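Local coordinates for DotU family type IV/VI secretion system protein (Acinetobacter baumannii, PDB 6Y4R), which forms the cytoplasmic domain of TssL, a key component of the type VI secretion system, and probably takes part in its membrane complex, at residues F16-Q21 and P76-L81; A52-D57 and K116-A121; H56-A61 and L122-Y127. One frame throughout, in Å; residues are numbered along the deposited sequence.

Contact 1: residues F16-Q21 and P76-L81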
loop_
_atom_site.group_PDB
_atom_site.type_symbol
_atom_site.label_atom_id
_atom_site.label_comp_id
_atom_site.label_asym_id
_atom_site.label_seq_id
_atom_site.Cartn_x
_atom_site.Cartn_y
_atom_site.Cartn_z
ATOM N N PHE A 16 -1.325 -5.375 8.799
ATOM C CA PHE A 16 -2.351 -6.224 9.384
ATOM C C PHE A 16 -2.434 -6.036 10.894
ATOM O O PHE A 16 -3.531 -6.091 11.461
ATOM C CB PHE A 16 -2.070 -7.688 9.013
ATOM C CG PHE A 16 -3.299 -8.568 8.971
ATOM C CD1 PHE A 16 -4.504 -8.098 8.464
ATOM C CD2 PHE A 16 -3.244 -9.880 9.447
ATOM C CE1 PHE A 16 -5.635 -8.917 8.436
ATOM C CE2 PHE A 16 -4.374 -10.712 9.424
ATOM C CZ PHE A 16 -5.570 -10.229 8.920
ATOM N N LEU A 17 -1.295 -5.795 11.565
ATOM C CA LEU A 17 -1.310 -5.626 13.023
ATOM C C LEU A 17 -2.037 -4.354 13.432
ATOM O O LEU A 17 -2.799 -4.348 14.408
ATOM C CB LEU A 17 0.104 -5.581 13.607
ATOM C CG LEU A 17 0.961 -6.838 13.659
ATOM C CD1 LEU A 17 2.386 -6.479 14.078
ATOM C CD2 LEU A 17 0.351 -7.903 14.584
ATOM N N ILE A 18 -1.790 -3.260 12.721
ATOM C CA ILE A 18 -2.476 -2.003 13.017
ATOM C C ILE A 18 -3.964 -2.131 12.742
ATOM O O ILE A 18 -4.802 -1.638 13.513
ATOM C CB ILE A 18 -1.842 -0.840 12.232
ATOM C CG1 ILE A 18 -0.374 -0.688 12.644
ATOM C CG2 ILE A 18 -2.658 0.434 12.389
ATOM C CD1 ILE A 18 0.281 0.541 12.080
ATOM N N ARG A 19 -4.317 -2.823 11.658
ATOM C CA ARG A 19 -5.721 -3.072 11.385
ATOM C C ARG A 19 -6.323 -3.889 12.507
ATOM O O ARG A 19 -7.487 -3.696 12.868
ATOM C CB ARG A 19 -5.850 -3.812 10.060
ATOM C CG ARG A 19 -5.650 -2.971 8.786
ATOM C CD ARG A 19 -6.128 -3.797 7.603
ATOM N NE ARG A 19 -7.479 -3.465 7.157
ATOM C CZ ARG A 19 -8.356 -4.383 6.763
ATOM N NH1 ARG A 19 -8.022 -5.675 6.794
ATOM N NH2 ARG A 19 -9.568 -4.018 6.360
ATOM N N ASN A 20 -5.522 -4.777 13.097
ATOM C CA ASN A 20 -5.927 -5.627 14.204
ATOM C C ASN A 20 -5.681 -4.987 15.563
ATOM O O ASN A 20 -5.606 -5.699 16.578
ATOM C CB ASN A 20 -5.204 -6.963 14.109
ATOM C CG ASN A 20 -5.618 -7.752 12.891
ATOM O OD1 ASN A 20 -6.582 -7.389 12.197
ATOM N ND2 ASN A 20 -4.918 -8.860 12.638
ATOM N N GLN A 21 -5.530 -3.669 15.596
ATOM C CA GLN A 21 -5.564 -2.850 16.795
ATOM C C GLN A 21 -4.287 -2.983 17.616
ATOM O O GLN A 21 -4.254 -2.524 18.771
ATOM C CB GLN A 21 -6.802 -3.165 17.647
ATOM C CG GLN A 21 -8.099 -2.700 16.986
ATOM C CD GLN A 21 -7.931 -1.344 16.292
ATOM O OE1 GLN A 21 -7.977 -0.292 16.937
ATOM N NE2 GLN A 21 -7.773 -1.367 14.964
ATOM N N PRO A 76 -8.324 5.948 20.945
ATOM C CA PRO A 76 -7.365 6.921 21.520
ATOM C C PRO A 76 -5.974 6.365 21.804
ATOM O O PRO A 76 -5.027 7.159 21.903
ATOM C CB PRO A 76 -8.036 7.353 22.825
ATOM C CG PRO A 76 -9.416 6.821 22.790
ATOM C CD PRO A 76 -9.586 5.844 21.707
ATOM N N SER A 77 -5.820 5.048 21.895
ATOM C CA SER A 77 -4.506 4.457 22.037
ATOM C C SER A 77 -3.568 4.826 20.888
ATOM O O SER A 77 -2.352 4.927 21.088
ATOM C CB SER A 77 -4.663 2.940 22.137
ATOM O OG SER A 77 -5.410 2.449 21.035
ATOM N N TYR A 78 -4.100 5.086 19.697
ATOM C CA TYR A 78 -3.255 5.409 18.548
ATOM C C TYR A 78 -2.796 6.865 18.524
ATOM O O TYR A 78 -2.079 7.269 17.594
ATOM C CB TYR A 78 -4.005 5.070 17.260
ATOM C CG TYR A 78 -3.950 3.595 16.946
ATOM C CD1 TYR A 78 -2.773 3.017 16.482
ATOM C CD2 TYR A 78 -5.069 2.773 17.111
ATOM C CE1 TYR A 78 -2.708 1.670 16.200
ATOM C CE2 TYR A 78 -5.009 1.429 16.822
ATOM C CZ TYR A 78 -3.825 0.886 16.365
ATOM O OH TYR A 78 -3.723 -0.453 16.073
ATOM N N PHE A 79 -3.164 7.643 19.546
ATOM C CA PHE A 79 -2.989 9.091 19.504
ATOM C C PHE A 79 -1.515 9.481 19.397
ATOM O O PHE A 79 -1.177 10.402 18.651
ATOM C CB PHE A 79 -3.669 9.704 20.738
ATOM C CG PHE A 79 -3.367 11.165 20.982
ATOM C CD1 PHE A 79 -2.573 11.546 22.061
ATOM C CD2 PHE A 79 -3.909 12.160 20.169
ATOM C CE1 PHE A 79 -2.301 12.894 22.319
ATOM C CE2 PHE A 79 -3.649 13.516 20.414
ATOM C CZ PHE A 79 -2.843 13.882 21.495
ATOM N N ASN A 80 -0.617 8.791 20.122
ATOM C CA ASN A 80 0.807 9.121 20.015
ATOM C C ASN A 80 1.446 8.614 18.734
ATOM O O ASN A 80 2.347 9.273 18.209
ATOM C CB ASN A 80 1.611 8.604 21.215
ATOM C CG ASN A 80 1.237 9.275 22.518
ATOM O OD1 ASN A 80 0.798 10.436 22.530
ATOM N ND2 ASN A 80 1.422 8.560 23.630
ATOM N N LEU A 81 0.980 7.491 18.184
ATOM C CA LEU A 81 1.548 7.042 16.914
ATOM C C LEU A 81 1.104 7.939 15.772
ATOM O O LEU A 81 1.886 8.218 14.855
ATOM C CB LEU A 81 1.180 5.592 16.638
ATOM C CG LEU A 81 1.306 5.106 15.190
ATOM C CD1 LEU A 81 2.759 4.938 14.792
ATOM C CD2 LEU A 81 0.587 3.775 15.099
#

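Contact 2: residues A52-D57 and K116-A121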
loop_
_atom_site.group_PDB
_atom_site.type_symbol
_atom_site.label_atom_id
_atom_site.label_comp_id
_atom_site.label_asym_id
_atom_site.label_seq_id
_atom_site.Cartn_x
_atom_site.Cartn_y
_atom_site.Cartn_z
ATOM N N ALA A 52 11.841 -1.191 -12.890
ATOM C CA ALA A 52 11.882 -0.053 -11.974
ATOM C C ALA A 52 10.502 0.530 -11.714
ATOM O O ALA A 52 10.259 1.060 -10.624
ATOM C CB ALA A 52 12.812 1.030 -12.517
ATOM N N ASP A 53 9.584 0.454 -12.687
ATOM C CA ASP A 53 8.245 0.981 -12.435
ATOM C C ASP A 53 7.448 0.068 -11.510
ATOM O O ASP A 53 6.701 0.560 -10.652
ATOM C CB ASP A 53 7.483 1.202 -13.740
ATOM C CG ASP A 53 8.284 1.973 -14.758
ATOM O OD1 ASP A 53 8.192 3.220 -14.774
ATOM O OD2 ASP A 53 9.000 1.339 -15.559
ATOM N N ASP A 54 7.611 -1.259 -11.643
ATOM C CA ASP A 54 6.934 -2.183 -10.726
ATOM C C ASP A 54 7.395 -1.958 -9.291
ATOM O O ASP A 54 6.569 -1.850 -8.380
ATOM C CB ASP A 54 7.167 -3.647 -11.133
ATOM C CG ASP A 54 6.275 -4.108 -12.302
ATOM O OD1 ASP A 54 5.542 -3.270 -12.875
ATOM O OD2 ASP A 54 6.285 -5.328 -12.618
ATOM N N ILE A 55 8.710 -1.823 -9.085
ATOM C CA ILE A 55 9.242 -1.568 -7.745
ATOM C C ILE A 55 8.705 -0.246 -7.212
ATOM O O ILE A 55 8.243 -0.153 -6.063
ATOM C CB ILE A 55 10.787 -1.564 -7.769
ATOM C CG1 ILE A 55 11.385 -2.955 -8.011
ATOM C CG2 ILE A 55 11.352 -0.951 -6.465
ATOM C CD1 ILE A 55 12.734 -2.893 -8.721
ATOM N N HIS A 56 8.760 0.792 -8.052
ATOM C CA HIS A 56 8.311 2.132 -7.667
ATOM C C HIS A 56 6.834 2.115 -7.286
ATOM O O HIS A 56 6.434 2.712 -6.280
ATOM C CB HIS A 56 8.564 3.103 -8.836
ATOM C CG HIS A 56 8.070 4.501 -8.635
ATOM N ND1 HIS A 56 8.843 5.498 -8.087
ATOM C CD2 HIS A 56 6.867 5.069 -8.904
ATOM C CE1 HIS A 56 8.150 6.628 -8.047
ATOM N NE2 HIS A 56 6.940 6.394 -8.525
ATOM N N ASP A 57 6.000 1.429 -8.080
ATOM C CA ASP A 57 4.561 1.482 -7.834
ATOM C C ASP A 57 4.120 0.570 -6.705
ATOM O O ASP A 57 3.136 0.885 -6.035
ATOM C CB ASP A 57 3.767 1.151 -9.099
ATOM C CG ASP A 57 3.907 2.219 -10.176
ATOM O OD1 ASP A 57 3.718 1.909 -11.379
ATOM O OD2 ASP A 57 4.220 3.377 -9.811
ATOM N N LYS A 116 -1.158 -8.320 -18.409
ATOM C CA LYS A 116 -0.182 -9.355 -18.082
ATOM C C LYS A 116 1.214 -8.784 -17.858
ATOM O O LYS A 116 1.962 -9.292 -17.012
ATOM C CB LYS A 116 -0.143 -10.402 -19.201
ATOM C CG LYS A 116 0.842 -11.554 -18.973
ATOM C CD LYS A 116 0.391 -12.478 -17.837
ATOM C CE LYS A 116 1.342 -13.678 -17.653
ATOM N NZ LYS A 116 1.005 -14.567 -16.478
ATOM N N GLU A 117 1.578 -7.740 -18.600
ATOM C CA GLU A 117 2.924 -7.191 -18.518
ATOM C C GLU A 117 3.210 -6.483 -17.202
ATOM O O GLU A 117 4.387 -6.291 -16.873
ATOM C CB GLU A 117 3.194 -6.250 -19.695
ATOM C CG GLU A 117 3.131 -6.940 -21.066
ATOM C CD GLU A 117 2.003 -6.469 -21.962
ATOM O OE1 GLU A 117 1.656 -5.271 -21.904
ATOM O OE2 GLU A 117 1.503 -7.285 -22.763
ATOM N N ARG A 118 2.191 -5.993 -16.494
ATOM C CA ARG A 118 2.421 -5.379 -15.190
ATOM C C ARG A 118 1.589 -6.022 -14.087
ATOM O O ARG A 118 1.292 -5.379 -13.072
ATOM C CB ARG A 118 2.206 -3.868 -15.245
ATOM C CG ARG A 118 3.062 -3.249 -16.342
ATOM C CD ARG A 118 4.002 -2.186 -15.869
ATOM N NE ARG A 118 3.397 -0.955 -15.386
ATOM C CZ ARG A 118 3.729 -0.340 -14.259
ATOM N NH1 ARG A 118 3.145 0.803 -13.969
ATOM N NH2 ARG A 118 4.622 -0.883 -13.452
ATOM N N LEU A 119 1.301 -7.326 -14.242
ATOM C CA LEU A 119 0.419 -8.044 -13.327
ATOM C C LEU A 119 1.028 -8.208 -11.948
ATOM O O LEU A 119 0.290 -8.345 -10.967
ATOM C CB LEU A 119 0.065 -9.408 -13.914
ATOM C CG LEU A 119 -0.510 -10.510 -13.018
ATOM C CD1 LEU A 119 -1.937 -10.233 -12.647
ATOM C CD2 LEU A 119 -0.422 -11.852 -13.745
ATOM N N ALA A 120 2.359 -8.228 -11.844
ATOM C CA ALA A 120 2.977 -8.268 -10.518
ATOM C C ALA A 120 2.661 -6.994 -9.745
ATOM O O ALA A 120 2.308 -7.044 -8.565
ATOM C CB ALA A 120 4.489 -8.487 -10.616
ATOM N N ALA A 121 2.773 -5.836 -10.402
ATOM C CA ALA A 121 2.381 -4.592 -9.746
ATOM C C ALA A 121 0.893 -4.581 -9.420
ATOM O O ALA A 121 0.491 -4.135 -8.340
ATOM C CB ALA A 121 2.717 -3.392 -10.637
#

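Contact 3: residues H56-A61 and L122-Y127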
loop_
_atom_site.group_PDB
_atom_site.type_symbol
_atom_site.label_atom_id
_atom_site.label_comp_id
_atom_site.label_asym_id
_atom_site.label_seq_id
_atom_site.Cartn_x
_atom_site.Cartn_y
_atom_site.Cartn_z
ATOM N N HIS A 56 8.760 0.792 -8.052
ATOM C CA HIS A 56 8.311 2.132 -7.667
ATOM C C HIS A 56 6.834 2.115 -7.286
ATOM O O HIS A 56 6.434 2.712 -6.280
ATOM C CB HIS A 56 8.564 3.103 -8.836
ATOM C CG HIS A 56 8.070 4.501 -8.635
ATOM N ND1 HIS A 56 8.843 5.498 -8.087
ATOM C CD2 HIS A 56 6.867 5.069 -8.904
ATOM C CE1 HIS A 56 8.150 6.628 -8.047
ATOM N NE2 HIS A 56 6.940 6.394 -8.525
ATOM N N ASP A 57 6.000 1.429 -8.080
ATOM C CA ASP A 57 4.561 1.482 -7.834
ATOM C C ASP A 57 4.120 0.570 -6.705
ATOM O O ASP A 57 3.136 0.885 -6.035
ATOM C CB ASP A 57 3.767 1.151 -9.099
ATOM C CG ASP A 57 3.907 2.219 -10.176
ATOM O OD1 ASP A 57 3.718 1.909 -11.379
ATOM O OD2 ASP A 57 4.220 3.377 -9.811
ATOM N N ALA A 58 4.823 -0.543 -6.463
ATOM C CA ALA A 58 4.510 -1.370 -5.302
ATOM C C ALA A 58 4.834 -0.632 -4.007
ATOM O O ALA A 58 4.017 -0.578 -3.081
ATOM C CB ALA A 58 5.272 -2.691 -5.379
ATOM N N LYS A 59 6.009 -0.020 -3.938
ATOM C CA LYS A 59 6.329 0.787 -2.772
ATOM C C LYS A 59 5.375 1.975 -2.615
ATOM O O LYS A 59 5.021 2.343 -1.489
ATOM C CB LYS A 59 7.783 1.249 -2.851
ATOM C CG LYS A 59 8.089 2.433 -1.977
ATOM C CD LYS A 59 9.513 2.399 -1.478
ATOM C CE LYS A 59 10.473 3.059 -2.435
ATOM N NZ LYS A 59 11.850 2.578 -2.124
ATOM N N TYR A 60 4.948 2.591 -3.727
ATOM C CA TYR A 60 4.032 3.730 -3.640
ATOM C C TYR A 60 2.695 3.311 -3.029
ATOM O O TYR A 60 2.146 4.008 -2.165
ATOM C CB TYR A 60 3.822 4.345 -5.033
ATOM C CG TYR A 60 2.846 5.513 -5.048
ATOM C CD1 TYR A 60 1.465 5.299 -5.107
ATOM C CD2 TYR A 60 3.303 6.821 -4.986
ATOM C CE1 TYR A 60 0.574 6.358 -5.090
ATOM C CE2 TYR A 60 2.425 7.891 -4.980
ATOM C CZ TYR A 60 1.062 7.660 -5.033
ATOM O OH TYR A 60 0.195 8.738 -5.026
ATOM N N ALA A 61 2.156 2.177 -3.487
ATOM C CA ALA A 61 0.890 1.664 -2.981
ATOM C C ALA A 61 0.999 1.306 -1.511
ATOM O O ALA A 61 0.063 1.544 -0.737
ATOM C CB ALA A 61 0.457 0.437 -3.792
ATOM N N LEU A 122 0.063 -5.117 -10.317
ATOM C CA LEU A 122 -1.379 -4.980 -10.131
ATOM C C LEU A 122 -1.884 -5.874 -9.008
ATOM O O LEU A 122 -2.861 -5.526 -8.340
ATOM C CB LEU A 122 -2.112 -5.221 -11.460
ATOM C CG LEU A 122 -3.635 -5.353 -11.522
ATOM C CD1 LEU A 122 -4.259 -3.975 -11.379
ATOM C CD2 LEU A 122 -4.022 -5.944 -12.847
ATOM N N GLU A 123 -1.208 -6.999 -8.759
ATOM C CA GLU A 123 -1.533 -7.846 -7.610
ATOM C C GLU A 123 -1.312 -7.121 -6.281
ATOM O O GLU A 123 -2.034 -7.366 -5.307
ATOM C CB GLU A 123 -0.674 -9.105 -7.655
ATOM C CG GLU A 123 -1.288 -10.306 -8.350
ATOM C CD GLU A 123 -0.227 -11.279 -8.845
ATOM O OE1 GLU A 123 0.962 -10.932 -8.730
ATOM O OE2 GLU A 123 -0.558 -12.430 -9.236
ATOM N N VAL A 124 -0.294 -6.255 -6.219
ATOM C CA VAL A 124 -0.036 -5.424 -5.039
ATOM C C VAL A 124 -1.148 -4.390 -4.850
ATOM O O VAL A 124 -1.655 -4.203 -3.735
ATOM C CB VAL A 124 1.361 -4.763 -5.142
ATOM C CG1 VAL A 124 1.546 -3.678 -4.099
ATOM C CG2 VAL A 124 2.470 -5.802 -4.993
ATOM N N PHE A 125 -1.532 -3.683 -5.926
ATOM C CA PHE A 125 -2.573 -2.667 -5.774
ATOM C C PHE A 125 -3.908 -3.273 -5.372
ATOM O O PHE A 125 -4.666 -2.639 -4.628
ATOM C CB PHE A 125 -2.758 -1.862 -7.052
ATOM C CG PHE A 125 -1.826 -0.686 -7.179
ATOM C CD1 PHE A 125 -0.465 -0.867 -7.299
ATOM C CD2 PHE A 125 -2.320 0.615 -7.169
ATOM C CE1 PHE A 125 0.380 0.229 -7.425
ATOM C CE2 PHE A 125 -1.477 1.695 -7.279
ATOM C CZ PHE A 125 -0.130 1.500 -7.413
ATOM N N HIS A 126 -4.223 -4.483 -5.860
ATOM C CA HIS A 126 -5.429 -5.188 -5.423
ATOM C C HIS A 126 -5.343 -5.574 -3.952
ATOM O O HIS A 126 -6.314 -5.419 -3.202
ATOM C CB HIS A 126 -5.639 -6.430 -6.297
ATOM C CG HIS A 126 -6.755 -7.327 -5.850
ATOM N ND1 HIS A 126 -6.528 -8.569 -5.300
ATOM C CD2 HIS A 126 -8.102 -7.187 -5.915
ATOM C CE1 HIS A 126 -7.688 -9.148 -5.029
ATOM N NE2 HIS A 126 -8.661 -8.328 -5.387
ATOM N N TYR A 127 -4.180 -6.064 -3.520
ATOM C CA TYR A 127 -4.004 -6.498 -2.134
ATOM C C TYR A 127 -4.044 -5.336 -1.148
ATOM O O TYR A 127 -4.495 -5.508 -0.014
ATOM C CB TYR A 127 -2.700 -7.287 -2.012
ATOM C CG TYR A 127 -2.581 -8.057 -0.733
ATOM C CD1 TYR A 127 -3.473 -9.066 -0.431
ATOM C CD2 TYR A 127 -1.541 -7.820 0.143
ATOM C CE1 TYR A 127 -3.368 -9.786 0.752
ATOM C CE2 TYR A 127 -1.415 -8.541 1.328
ATOM C CZ TYR A 127 -2.330 -9.522 1.624
ATOM O OH TYR A 127 -2.218 -10.243 2.789
#

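Contact 1: residues F16-Q21 and P76-L81
Tyr78 meets Ile18 and Gln21 at the Schellman motif that closes helix 9-19. Gln21 is the C-prime residue of that motif and has positive phi (75°). Its N donates to Ile18 O at 3.0 Å, and Tyr22 N bonds back to Leu17 O. The Tyr78 side chain, from segment 76-81, points its phenol into this turn. Tyr78 OH lies 3.0 Å from Ile18 O without a hydrogen bond. The hydroxyl is instead hydrogen-bonded to Tyr22 O, at the end of the motif. From segment 16-21, two side chains meet the ring. Ile18 CG2 is 4.0 Å from Tyr78 CE1. That methyl stands anti to the backbone N, while CG1 lies beside it (chi1 -61°). Gln21 OE1 reaches the ring edge, in its plane, 3.4 Å from Tyr78 CE2. The Gln21 amide is turned 66° from the ring. Its other end is held by a bond from Gln21 NE2 to Arg19 O (3.1 Å), which approaches from above the carbonyl plane. More loosely, Ile18 CD1 faces Leu81 CD2. Ile18 also packs on Thr69 and Ile70 of helix 52-71. This is a Schellman helix C-cap with a tyrosine packed against it, joining the end of helix 9-19 to segment 76-81 in an all-helical fold.

Contact 2: residues A52-D57 and K116-A121
Arg118 bridges two aspartates one helical turn apart, Asp54 and Asp57, in a salt-bridge network. Arg118 NH1 donates to Asp57 OD1 at 2.9 Å. This bond is nearly straight, with an N-H...O angle of 170°, and the oxygen lies in the guanidinium plane. Arg118 NH2 donates to Asp54 OD1 at 2.6 Å. That bond is more bent, at 138°, and the oxygen is tilted somewhat out of the plane. Each carboxylate oxygen is met almost in line with its own C-O bond. The two acids are turned differently. The Asp54 carboxylate is nearly coplanar with the guanidinium, whereas that of Asp57 is rotated by 50°. With a bond on each terminal nitrogen, the guanidinium has its rotation fixed. The single positive charge probably offsets part of the negative charge of Asp54 and Asp57.

Bends at chi2 and chi3 carry the guanidinium across to the Asp54-Asp57 side of helix 52-71. Arg118 CD passes 3.5 Å from Asp54 OD1. Asp53 CB makes a van der Waals contact with the guanidinium, oblique to it, 3.6 Å from Arg118 NH2. The Asp53 carboxylate stays farther off and makes no contact with the guanidinium. Beyond the charges, two methyls close in on Asp54. Ala121 CB is 3.6 Å from Asp54 OD1, and Ala120 CB is 4.1 Å from Asp54 OD2.

Arg118 is the N-cap residue of helix 119-130 and the third residue of the type I turn Lys116-Leu119. The bridges therefore tie the start of that helix to the first turns of helix 52-71. Helix 100-114 lies against the same site, with Leu111 touching Arg118 and Ala121, and Ile107 touching Asp57. Leu4 of helix 4-7 packs on Asp54 and Ala120.

Contact 3: residues H56-A61 and L122-Y127
Phe125 turns one face of its ring to Ala61. The methyl CB sits 3.8 Å from the ring centroid and 17° off the ring normal, a CH-pi contact displaced toward the rim. With CG of Phe125 beside the backbone N, the end of the side chain comes nearer the other helix. Phe125 CE1 comes to Asp57, 3.9 Å from its CB, and the carbonyl O of Asp57 meets the ring obliquely. That oxygen also accepts the helical bond from Ala61 N, at 3.0 Å, so the ring lies against an intact helix turn.

The two segments belong to helices 52-71 and 119-130, a parallel pair in the all-helical DotU fold. Their axes here are 9.2 Å apart and only 6° from parallel. Ala58 and Ala61 present small side chains to Val124 and Phe125. Ala58 and Val124 have CA atoms 6.1 Å apart.

Val124 points its CB toward the other helix. Its CG1, anti to the backbone N (chi1 168°), lies alongside Ala58, 3.9 Å from Ala58 CA. The same methyl also reaches Ala61 CB, at 4.3 Å. Leu4 touches both Ala58 and Val124. Phe125 also touches Ile107 and meets the Phe104 ring.

Contacts 2 and 3 are successive parts of one interface between helices 52-71 and 119-130. Their centres are 8 Å apart, and His56 and Asp57 belong to both. Asp57 joins the two, using its carboxylate in contact 2 and its CB and backbone carbonyl in contact 3. The interface thus passes from a charged, partly buried end to an apolar core; the centre of contact 3 is about 6 Å from the centre of the chain. Contact 1 lies on the opposite side of that centre from contact 2, with contact centres 30 Å apart. Its nearest atoms are about 6 Å from those of contact 3, without touching. Helix 52-71 links all three, since Ile18 of contact 1 packs near its far end.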